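Local coordinates for protein probable translation factor yciO (Escherichia coli, PDB 1KK9) that is of unproven function but probably binds double-stranded RNA, at residues A[110-115]-A[198-203]; A[72-77]-A[156-161]. One frame throughout, in Å; residues are numbered along the deposited sequence.

Contact 1 (A[110-115]-A[198-203])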
loop_
_atom_site.group_PDB
_atom_site.type_symbol
_atom_site.label_atom_id
_atom_site.label_comp_id
_atom_site.label_asym_id
_atom_site.label_seq_id
_atom_site.Cartn_x
_atom_site.Cartn_y
_atom_site.Cartn_z
ATOM N N GLY A 110 -0.773 -9.418 -5.114
ATOM C CA GLY A 110 -0.235 -9.787 -3.818
ATOM C C GLY A 110 1.248 -10.052 -3.688
ATOM O O GLY A 110 1.974 -10.116 -4.679
ATOM N N ASN A 111 1.681 -10.164 -2.431
ATOM C CA ASN A 111 3.056 -10.474 -2.058
ATOM C C ASN A 111 4.204 -9.573 -2.486
ATOM O O ASN A 111 5.327 -9.739 -2.003
ATOM C CB ASN A 111 3.383 -11.892 -2.516
ATOM C CG ASN A 111 2.363 -12.892 -2.049
ATOM O OD1 ASN A 111 2.158 -13.065 -0.853
ATOM N ND2 ASN A 111 1.708 -13.552 -2.994
ATOM N N TYR A 112 3.941 -8.618 -3.368
ATOM C CA TYR A 112 5.019 -7.766 -3.861
ATOM C C TYR A 112 4.791 -6.270 -3.934
ATOM O O TYR A 112 3.669 -5.785 -4.063
ATOM C CB TYR A 112 5.418 -8.217 -5.269
ATOM C CG TYR A 112 5.899 -9.634 -5.386
ATOM C CD1 TYR A 112 7.230 -9.961 -5.136
ATOM C CD2 TYR A 112 5.031 -10.647 -5.787
ATOM C CE1 TYR A 112 7.690 -11.269 -5.294
ATOM C CE2 TYR A 112 5.482 -11.963 -5.949
ATOM C CZ TYR A 112 6.813 -12.262 -5.704
ATOM O OH TYR A 112 7.271 -13.545 -5.909
ATOM N N THR A 113 5.906 -5.560 -3.884
ATOM C CA THR A 113 5.922 -4.123 -4.036
ATOM C C THR A 113 7.013 -3.912 -5.081
ATOM O O THR A 113 8.148 -4.344 -4.890
ATOM C CB THR A 113 6.311 -3.399 -2.758
ATOM O OG1 THR A 113 5.360 -3.695 -1.732
ATOM C CG2 THR A 113 6.346 -1.904 -3.005
ATOM N N PHE A 114 6.653 -3.274 -6.191
ATOM C CA PHE A 114 7.587 -3.031 -7.282
ATOM C C PHE A 114 7.983 -1.569 -7.379
ATOM O O PHE A 114 7.143 -0.690 -7.572
ATOM C CB PHE A 114 6.971 -3.469 -8.609
ATOM C CG PHE A 114 6.570 -4.918 -8.646
ATOM C CD1 PHE A 114 7.525 -5.925 -8.542
ATOM C CD2 PHE A 114 5.234 -5.275 -8.791
ATOM C CE1 PHE A 114 7.153 -7.272 -8.582
ATOM C CE2 PHE A 114 4.848 -6.622 -8.833
ATOM C CZ PHE A 114 5.813 -7.622 -8.727
ATOM N N ILE A 115 9.277 -1.317 -7.254
ATOM C CA ILE A 115 9.801 0.033 -7.342
ATOM C C ILE A 115 10.045 0.387 -8.807
ATOM O O ILE A 115 10.835 -0.257 -9.499
ATOM C CB ILE A 115 11.091 0.150 -6.524
ATOM C CG1 ILE A 115 10.771 -0.201 -5.063
ATOM C CG2 ILE A 115 11.670 1.562 -6.645
ATOM C CD1 ILE A 115 11.960 -0.296 -4.166
ATOM N N THR A 198 7.518 -8.606 -0.564
ATOM C CA THR A 198 8.880 -8.708 -1.051
ATOM C C THR A 198 8.979 -7.480 -1.942
ATOM O O THR A 198 8.082 -7.212 -2.740
ATOM C CB THR A 198 9.083 -9.999 -1.860
ATOM O OG1 THR A 198 9.289 -11.087 -0.950
ATOM C CG2 THR A 198 10.273 -9.874 -2.802
ATOM N N VAL A 199 10.042 -6.706 -1.779
ATOM C CA VAL A 199 10.200 -5.500 -2.573
ATOM C C VAL A 199 11.246 -5.709 -3.657
ATOM O O VAL A 199 12.392 -6.044 -3.374
ATOM C CB VAL A 199 10.576 -4.295 -1.672
ATOM C CG1 VAL A 199 10.765 -3.039 -2.509
ATOM C CG2 VAL A 199 9.477 -4.071 -0.641
ATOM N N ILE A 200 10.829 -5.526 -4.904
ATOM C CA ILE A 200 11.716 -5.702 -6.043
ATOM C C ILE A 200 11.887 -4.382 -6.774
ATOM O O ILE A 200 10.905 -3.763 -7.189
ATOM C CB ILE A 200 11.150 -6.716 -7.066
ATOM C CG1 ILE A 200 10.866 -8.063 -6.395
ATOM C CG2 ILE A 200 12.131 -6.874 -8.229
ATOM C CD1 ILE A 200 12.071 -8.709 -5.747
ATOM N N ASP A 201 13.127 -3.945 -6.921
ATOM C CA ASP A 201 13.391 -2.713 -7.641
ATOM C C ASP A 201 13.501 -3.114 -9.112
ATOM O O ASP A 201 14.274 -4.002 -9.462
ATOM C CB ASP A 201 14.700 -2.077 -7.178
ATOM C CG ASP A 201 14.931 -0.712 -7.806
ATOM O OD1 ASP A 201 14.629 -0.548 -9.013
ATOM O OD2 ASP A 201 15.419 0.197 -7.096
ATOM N N LEU A 202 12.718 -2.467 -9.966
ATOM C CA LEU A 202 12.730 -2.783 -11.385
ATOM C C LEU A 202 13.186 -1.611 -12.246
ATOM O O LEU A 202 13.009 -1.627 -13.462
ATOM C CB LEU A 202 11.329 -3.221 -11.834
ATOM C CG LEU A 202 10.747 -4.517 -11.263
ATOM C CD1 LEU A 202 9.303 -4.660 -11.719
ATOM C CD2 LEU A 202 11.576 -5.722 -11.728
ATOM N N THR A 203 13.774 -0.596 -11.628
ATOM C CA THR A 203 14.218 0.563 -12.394
ATOM C C THR A 203 15.482 0.318 -13.224
ATOM O O THR A 203 15.693 0.983 -14.235
ATOM C CB THR A 203 14.447 1.764 -11.476
ATOM O OG1 THR A 203 15.448 1.434 -10.507
ATOM C CG2 THR A 203 13.155 2.125 -10.761
#
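In the mixed sheet of this YrdC-like alpha/beta fold, strands 112-115 and 198-201 run side by side as a parallel pair, with Y112, T113, F114 and I115 opposite T198, V199, I200 and D201. Five backbone hydrogen bonds join them, from T198 N to N111 O (2.9 Å) at one end to L202 N to I115 O (2.9 Å) at the other. On one face the Y112 ring lies alongside T198, its CD1 3.8 Å from T198 CB, while I200 CB comes up at the edge of the F114 ring, 4.0 Å from CD1. L202 CD1 meets the same F114 CD1 at 3.9 Å, and M104 of helix 98-105 touches both F114 and L202. The opposite face carries I115, whose CD1 presses unusually close to V199 CG1 (3.4 Å). Beside it, D201 closes an Asx turn: its OD1 accepts from T203 N at 2.8 Å, nearly along the C-O bond, and from T203 OG1 at 2.6 Å on the syn lone pair. With CG anti to the backbone N (chi1 -174°), the carboxylate also sends OD2 to a salt bridge with R131. Replacing D201 by an alanine removes the carboxylate, which would probably leave R131 without this countercharge and T203 N without its acceptor, freeing the turn to shift. The strand pairing is thus held by main-chain bonds and apolar packing, and the carboxylate fixes the turn that ends it.

Contact 2 (A[72-77]-A[156-161]). With SO4 (sulfate ion), chain B.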
loop_
_atom_site.group_PDB
_atom_site.type_symbol
_atom_site.label_atom_id
_atom_site.label_comp_id
_atom_site.label_asym_id
_atom_site.label_seq_id
_atom_site.Cartn_x
_atom_site.Cartn_y
_atom_site.Cartn_z
ATOM N N ARG A 72 4.594 5.958 9.994
ATOM C CA ARG A 72 5.497 4.968 9.415
ATOM C C ARG A 72 6.977 5.268 9.676
ATOM O O ARG A 72 7.812 4.356 9.663
ATOM C CB ARG A 72 5.279 4.892 7.900
ATOM C CG ARG A 72 6.253 3.972 7.154
ATOM C CD ARG A 72 5.954 2.492 7.393
ATOM N NE ARG A 72 6.791 1.617 6.574
ATOM C CZ ARG A 72 8.049 1.302 6.863
ATOM N NH1 ARG A 72 8.621 1.784 7.961
ATOM N NH2 ARG A 72 8.741 0.517 6.048
ATOM N N GLN A 73 7.290 6.540 9.924
ATOM C CA GLN A 73 8.672 6.972 10.131
ATOM C C GLN A 73 9.443 6.405 8.956
ATOM O O GLN A 73 10.430 5.680 9.117
ATOM C CB GLN A 73 9.241 6.441 11.447
ATOM C CG GLN A 73 8.791 7.220 12.674
ATOM C CD GLN A 73 9.104 8.706 12.581
ATOM O OE1 GLN A 73 10.180 9.099 12.123
ATOM N NE2 GLN A 73 8.168 9.539 13.030
ATOM N N LEU A 74 8.947 6.727 7.769
ATOM C CA LEU A 74 9.541 6.266 6.523
ATOM C C LEU A 74 11.002 6.659 6.461
ATOM O O LEU A 74 11.337 7.834 6.553
ATOM C CB LEU A 74 8.823 6.897 5.328
ATOM C CG LEU A 74 8.003 6.026 4.379
ATOM C CD1 LEU A 74 8.014 6.695 3.003
ATOM C CD2 LEU A 74 8.581 4.617 4.294
ATOM N N PRO A 75 11.896 5.683 6.298
ATOM C CA PRO A 75 13.311 6.034 6.229
ATOM C C PRO A 75 13.624 6.897 5.014
ATOM O O PRO A 75 12.928 6.856 3.991
ATOM C CB PRO A 75 13.997 4.675 6.147
ATOM C CG PRO A 75 13.068 3.788 6.920
ATOM C CD PRO A 75 11.722 4.225 6.410
ATOM N N ASP A 76 14.680 7.688 5.138
ATOM C CA ASP A 76 15.113 8.534 4.043
ATOM C C ASP A 76 15.496 7.603 2.895
ATOM O O ASP A 76 16.246 6.646 3.094
ATOM C CB ASP A 76 16.319 9.361 4.485
ATOM C CG ASP A 76 17.039 10.001 3.325
ATOM O OD1 ASP A 76 18.155 9.543 3.008
ATOM O OD2 ASP A 76 16.484 10.952 2.726
ATOM N N GLY A 77 14.966 7.870 1.704
ATOM C CA GLY A 77 15.277 7.029 0.560
ATOM C C GLY A 77 14.285 5.898 0.337
ATOM O O GLY A 77 14.304 5.238 -0.701
ATOM N N LEU A 156 -2.571 6.155 -1.760
ATOM C CA LEU A 156 -1.224 6.408 -1.290
ATOM C C LEU A 156 -1.115 5.568 -0.028
ATOM O O LEU A 156 -1.984 5.644 0.841
ATOM C CB LEU A 156 -1.041 7.884 -0.952
ATOM C CG LEU A 156 0.311 8.214 -0.316
ATOM C CD1 LEU A 156 1.435 7.696 -1.195
ATOM C CD2 LEU A 156 0.418 9.722 -0.118
ATOM N N SER A 157 -0.059 4.768 0.071
ATOM C CA SER A 157 0.104 3.897 1.222
ATOM C C SER A 157 1.538 3.521 1.586
ATOM O O SER A 157 2.499 3.819 0.880
ATOM C CB SER A 157 -0.657 2.583 0.987
ATOM O OG SER A 157 -1.805 2.766 0.177
ATOM N N THR A 158 1.645 2.842 2.720
ATOM C CA THR A 158 2.896 2.313 3.229
ATOM C C THR A 158 2.389 1.140 4.041
ATOM O O THR A 158 1.226 1.127 4.455
ATOM C CB THR A 158 3.620 3.259 4.216
ATOM O OG1 THR A 158 2.806 3.447 5.380
ATOM C CG2 THR A 158 3.902 4.611 3.576
ATOM N N SER A 159 3.233 0.146 4.253
ATOM C CA SER A 159 2.829 -0.973 5.074
ATOM C C SER A 159 2.794 -0.404 6.491
ATOM O O SER A 159 3.436 0.613 6.775
ATOM C CB SER A 159 3.863 -2.094 4.994
ATOM O OG SER A 159 4.050 -2.519 3.655
ATOM N N LEU A 160 2.033 -1.033 7.374
ATOM C CA LEU A 160 1.976 -0.567 8.749
ATOM C C LEU A 160 2.959 -1.407 9.530
ATOM O O LEU A 160 2.637 -2.489 10.003
ATOM C CB LEU A 160 0.574 -0.712 9.340
ATOM C CG LEU A 160 0.427 -0.218 10.786
ATOM C CD1 LEU A 160 0.831 1.251 10.903
ATOM C CD2 LEU A 160 -1.006 -0.409 11.240
HETATM N N MSE A 161 4.175 -0.893 9.644
HETATM C CA MSE A 161 5.227 -1.586 10.363
HETATM C C MSE A 161 5.313 -1.053 11.794
HETATM O O MSE A 161 5.242 0.159 12.027
HETATM C CB MSE A 161 6.573 -1.349 9.685
HETATM C CG MSE A 161 6.545 -1.348 8.172
HETATM SE SE MSE A 161 6.925 -3.081 7.402
HETATM C CE MSE A 161 8.539 -3.583 8.321
HETATM S S SO4 B . 6.788 -0.462 2.952
HETATM O O1 SO4 B . 5.858 0.377 3.724
HETATM O O2 SO4 B . 7.290 0.285 1.787
HETATM O O3 SO4 B . 7.910 -0.845 3.820
HETATM O O4 SO4 B . 6.112 -1.678 2.452
#
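R72, the last residue of helix 62-72, reaches across to T158 and S159 at the end of strand 155-159 and to M161 in the loop just after it, and in this YrdC-like fold the two sides meet round a bound sulfate. Its guanidinium is sandwiched: M161 CG sits over the centre of one face, 3.3 Å from R72 CZ, and L74 CD2 lies over the other. M161 is a selenomethionine that runs beside the arginine, both side chains pointing the same way. R72 CB lies 3.8 Å from T158 OG1. From there CG runs anti to the backbone N (chi1 175°) and the chain bends at chi2 (73°), bringing CD 3.2 Å from S159 O. The guanidinium edge is thereby presented to the sulfate, probably taken from the crystallisation liquor. R72 NE donates to O1 almost straight (170°), and R72 NH2 to O3 at 2.7 Å, so two bonds fix the turn of the group in its plane. H78 and R211 bind the same ion, a cluster likely to favour an anionic ligand. From the strand, S159 N donates to sulfate O1 at 2.7 Å, and S159 OG, which also bonds R137, reaches sulfate O4 at 2.5 Å.

From the N terminus, the chain first meets contact 2 at 72-77, where helix 62-72 gives way to a loop, and then contact 1 at 110-115, on strand 112-117. It returns to contact 2 at 156-161, closing a loop of 78 intervening residues, and to contact 1 at 198-203, closing one of 82. The two loops therefore cross rather than nest. Contact 2 ties the helix end to strand 155-159, whereas contact 1 pairs neighbouring strands farther along the same sheet. Their centres lie about 15 Å apart and their nearest atoms about 6 Å, without touching. R137, on strand 133-137, spans the gap, meeting side chains of both contacts.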